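Local structure of aminopeptidase N (Francisella tularensis subsp. tularensis, 5DLL) at residues M246-D251 with T343-S348. The protein is a zinc-dependent M1-family aminopeptidase that releases N-terminal amino acids, preferably alanine, and probably degrades intracellular peptides left by protein breakdown. Sequence-based numbering, arbitrary orientation.
Sequences MKWDED and TSDLNS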
ATOM      1  N   MET A 246      -0.332   7.559 -17.485  1.00 36.69           N
ATOM      2  CA  MET A 246      -1.032   7.339 -18.745  1.00 37.86           C
ATOM      3  C   MET A 246      -0.104   6.762 -19.809  1.00 40.01           C
ATOM      4  O   MET A 246      -0.461   5.802 -20.498  1.00 51.85           O
ATOM      5  CB  MET A 246      -1.648   8.650 -19.245  1.00 39.77           C
ATOM      6  CG  MET A 246      -3.028   8.951 -18.688  1.00 40.82           C
ATOM      7  SD  MET A 246      -3.624  10.594 -19.132  1.00 47.49           S
ATOM      8  CE  MET A 246      -5.392  10.317 -19.153  1.00 52.21           C
ATOM      9  N   LYS A 247       1.080   7.358 -19.931  1.00 42.32           N
ATOM     10  CA  LYS A 247       2.090   6.934 -20.906  1.00 39.42           C
ATOM     11  C   LYS A 247       2.616   5.530 -20.627  1.00 39.15           C
ATOM     12  O   LYS A 247       2.819   4.748 -21.553  1.00 42.06           O
ATOM     13  CB  LYS A 247       3.253   7.927 -20.909  1.00 41.33           C
ATOM     14  CG  LYS A 247       4.396   7.582 -21.852  1.00 43.11           C
ATOM     15  CD  LYS A 247       5.454   8.676 -21.837  1.00 49.09           C
ATOM     16  CE  LYS A 247       6.783   8.184 -22.396  1.00 57.58           C
ATOM     17  NZ  LYS A 247       6.668   7.720 -23.806  1.00 65.40           N
ATOM     18  N   TRP A 248       2.840   5.218 -19.353  1.00 34.42           N
ATOM     19  CA  TRP A 248       3.390   3.924 -18.965  1.00 35.82           C
ATOM     20  C   TRP A 248       2.409   2.799 -19.252  1.00 35.92           C
ATOM     21  O   TRP A 248       2.806   1.684 -19.595  1.00 38.64           O
ATOM     22  CB  TRP A 248       3.754   3.919 -17.485  1.00 37.01           C
ATOM     23  CG  TRP A 248       4.259   2.598 -17.010  1.00 38.08           C
ATOM     24  CD1 TRP A 248       5.533   2.127 -17.102  1.00 40.35           C
ATOM     25  CD2 TRP A 248       3.497   1.573 -16.365  1.00 38.98           C
ATOM     26  NE1 TRP A 248       5.615   0.870 -16.552  1.00 43.30           N
ATOM     27  CE2 TRP A 248       4.377   0.507 -16.089  1.00 41.04           C
ATOM     28  CE3 TRP A 248       2.155   1.455 -15.985  1.00 39.40           C
ATOM     29  CZ2 TRP A 248       3.959  -0.665 -15.449  1.00 39.28           C
ATOM     30  CZ3 TRP A 248       1.741   0.285 -15.354  1.00 37.48           C
ATOM     31  CH2 TRP A 248       2.642  -0.756 -15.094  1.00 36.11           C
ATOM     32  N   ASP A 249       1.127   3.101 -19.102  1.00 36.77           N
ATOM     33  CA  ASP A 249       0.082   2.125 -19.336  1.00 36.35           C
ATOM     34  C   ASP A 249      -0.001   1.840 -20.829  1.00 38.72           C
ATOM     35  O   ASP A 249      -0.122   0.675 -21.230  1.00 38.53           O
ATOM     36  CB  ASP A 249      -1.262   2.638 -18.805  1.00 39.10           C
ATOM     37  CG  ASP A 249      -2.073   1.558 -18.099  1.00 40.99           C
ATOM     38  OD1 ASP A 249      -1.707   0.364 -18.167  1.00 34.96           O
ATOM     39  OD2 ASP A 249      -3.091   1.908 -17.458  1.00 46.35           O
ATOM     40  N   GLU A 250       0.080   2.897 -21.641  1.00 35.18           N
ATOM     41  CA  GLU A 250       0.148   2.749 -23.101  1.00 36.53           C
ATOM     42  C   GLU A 250       1.382   1.957 -23.519  1.00 37.54           C
ATOM     43  O   GLU A 250       1.275   0.952 -24.222  1.00 37.73           O
ATOM     44  CB  GLU A 250       0.165   4.112 -23.799  1.00 35.99           C
ATOM     45  CG  GLU A 250      -1.173   4.828 -23.803  1.00 37.56           C
ATOM     46  CD  GLU A 250      -1.124   6.180 -24.492  1.00 36.48           C
ATOM     47  OE1 GLU A 250      -0.034   6.772 -24.596  1.00 46.82           O
ATOM     48  OE2 GLU A 250      -2.184   6.663 -24.932  1.00 36.85           O
ATOM     49  N   ASP A 251       2.552   2.406 -23.072  1.00 39.10           N
ATOM     50  CA  ASP A 251       3.816   1.794 -23.483  1.00 40.55           C
ATOM     51  C   ASP A 251       3.898   0.322 -23.080  1.00 41.03           C
ATOM     52  O   ASP A 251       4.093  -0.537 -23.928  1.00 47.11           O
ATOM     53  CB  ASP A 251       5.016   2.565 -22.909  1.00 42.07           C
ATOM     54  CG  ASP A 251       5.252   3.911 -23.606  1.00 45.85           C
ATOM     55  OD1 ASP A 251       4.678   4.163 -24.691  1.00 44.68           O
ATOM     56  OD2 ASP A 251       6.030   4.726 -23.062  1.00 46.85           O
ATOM     57  N   THR A 343       6.147   1.945 -10.556  1.00 38.00           N
ATOM     58  CA  THR A 343       7.187   2.534  -9.725  1.00 39.57           C
ATOM     59  C   THR A 343       8.574   1.920  -9.996  1.00 40.20           C
ATOM     60  O   THR A 343       9.574   2.633  -9.968  1.00 40.75           O
ATOM     61  CB  THR A 343       6.803   2.434  -8.239  1.00 40.31           C
ATOM     62  OG1 THR A 343       5.696   3.306  -7.999  1.00 40.59           O
ATOM     63  CG2 THR A 343       7.952   2.846  -7.324  1.00 45.21           C
ATOM     64  N   SER A 344       8.624   0.618 -10.275  1.00 37.78           N
ATOM     65  CA  SER A 344       9.887  -0.077 -10.547  1.00 36.23           C
ATOM     66  C   SER A 344      10.580   0.405 -11.834  1.00 40.77           C
ATOM     67  O   SER A 344      11.797   0.653 -11.847  1.00 38.83           O
ATOM     68  CB  SER A 344       9.644  -1.586 -10.619  1.00 35.72           C
ATOM     69  OG  SER A 344       9.301  -2.109  -9.355  1.00 34.17           O
ATOM     70  N   ASP A 345       9.804   0.533 -12.908  1.00 39.80           N
ATOM     71  CA  ASP A 345      10.323   1.004 -14.196  1.00 41.13           C
ATOM     72  C   ASP A 345      10.848   2.443 -14.145  1.00 40.77           C
ATOM     73  O   ASP A 345      11.956   2.712 -14.601  1.00 61.53           O
ATOM     74  CB  ASP A 345       9.245   0.890 -15.281  1.00 39.51           C
ATOM     75  CG  ASP A 345       8.860  -0.557 -15.587  1.00 40.31           C
ATOM     76  OD1 ASP A 345       9.660  -1.478 -15.290  1.00 38.84           O
ATOM     77  OD2 ASP A 345       7.752  -0.769 -16.134  1.00 35.79           O
ATOM     78  N   LEU A 346      10.061   3.356 -13.581  1.00 40.83           N
ATOM     79  CA  LEU A 346      10.409   4.786 -13.559  1.00 40.95           C
ATOM     80  C   LEU A 346      11.318   5.211 -12.392  1.00 43.86           C
ATOM     81  O   LEU A 346      11.706   6.378 -12.313  1.00 48.58           O
ATOM     82  CB  LEU A 346       9.141   5.649 -13.560  1.00 42.13           C
ATOM     83  CG  LEU A 346       8.396   5.811 -14.890  1.00 45.07           C
ATOM     84  CD1 LEU A 346       7.789   4.501 -15.371  1.00 47.34           C
ATOM     85  CD2 LEU A 346       7.315   6.870 -14.739  1.00 44.79           C
ATOM     86  N   ASN A 347      11.644   4.286 -11.489  1.00 44.50           N
ATOM     87  CA  ASN A 347      12.612   4.548 -10.416  1.00 49.96           C
ATOM     88  C   ASN A 347      13.627   3.395 -10.367  1.00 49.81           C
ATOM     89  O   ASN A 347      14.179   3.038 -11.402  1.00 61.91           O
ATOM     90  CB  ASN A 347      11.901   4.770  -9.069  1.00 55.21           C
ATOM     91  CG  ASN A 347      10.845   5.870  -9.127  1.00 59.61           C
ATOM     92  OD1 ASN A 347      11.077   6.989  -8.669  1.00 59.76           O
ATOM     93  ND2 ASN A 347       9.678   5.555  -9.686  1.00 55.34           N
ATOM     94  N   SER A 348      13.874   2.812  -9.194  1.00 50.19           N
ATOM     95  CA  SER A 348      14.747   1.642  -9.073  1.00 50.01           C
ATOM     96  C   SER A 348      13.936   0.367  -8.852  1.00 50.53           C
ATOM     97  O   SER A 348      13.223   0.253  -7.853  1.00 56.53           O
ATOM     98  CB  SER A 348      15.712   1.827  -7.906  1.00 53.03           C
ATOM     99  OG  SER A 348      16.507   0.667  -7.726  1.00 64.27           O
TER
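The nearest CA atoms across the contact are those of Trp248 and Leu346, 8.9 Å apart, where helix 236-253 lies beside the C-terminal part of helix 328-346 in the catalytic domain of this M1 (gluzincin) metallopeptidase. Helix 328-346 carries the zinc ligand Glu332 near its start, and the indole of Trp248 spans the gap toward its other half. A chi1 of 177° sets CG anti to the backbone N and swings the indole to the side of Asp345 and Leu346; the side chain of Trp248 is about 10 Å from that of the zinc ligand His309. Tryptophan suits this place because it is large enough to bridge two separated helices, packing against Phe312, Phe342 and Phe253, while the one N-H of its side chain still finds an acceptor. That acceptor is Asp345, whose carboxylate plane is turned 47° from the ring. Asp345 also forms salt bridges, OD1 with Arg349 and OD2 with Arg252, which would favour the ionised carboxylate. Leu346 supplies a methyl, CD1, which lies 3.7 Å from Trp248 CD1 and gives the indole an apolar neighbour. Trp248 NE1 donates to Asp345 OD2 over 2.7 Å, nearly straight at 169°, the oxygen lying in the ring plane and receiving the hydrogen on its anti lone pair.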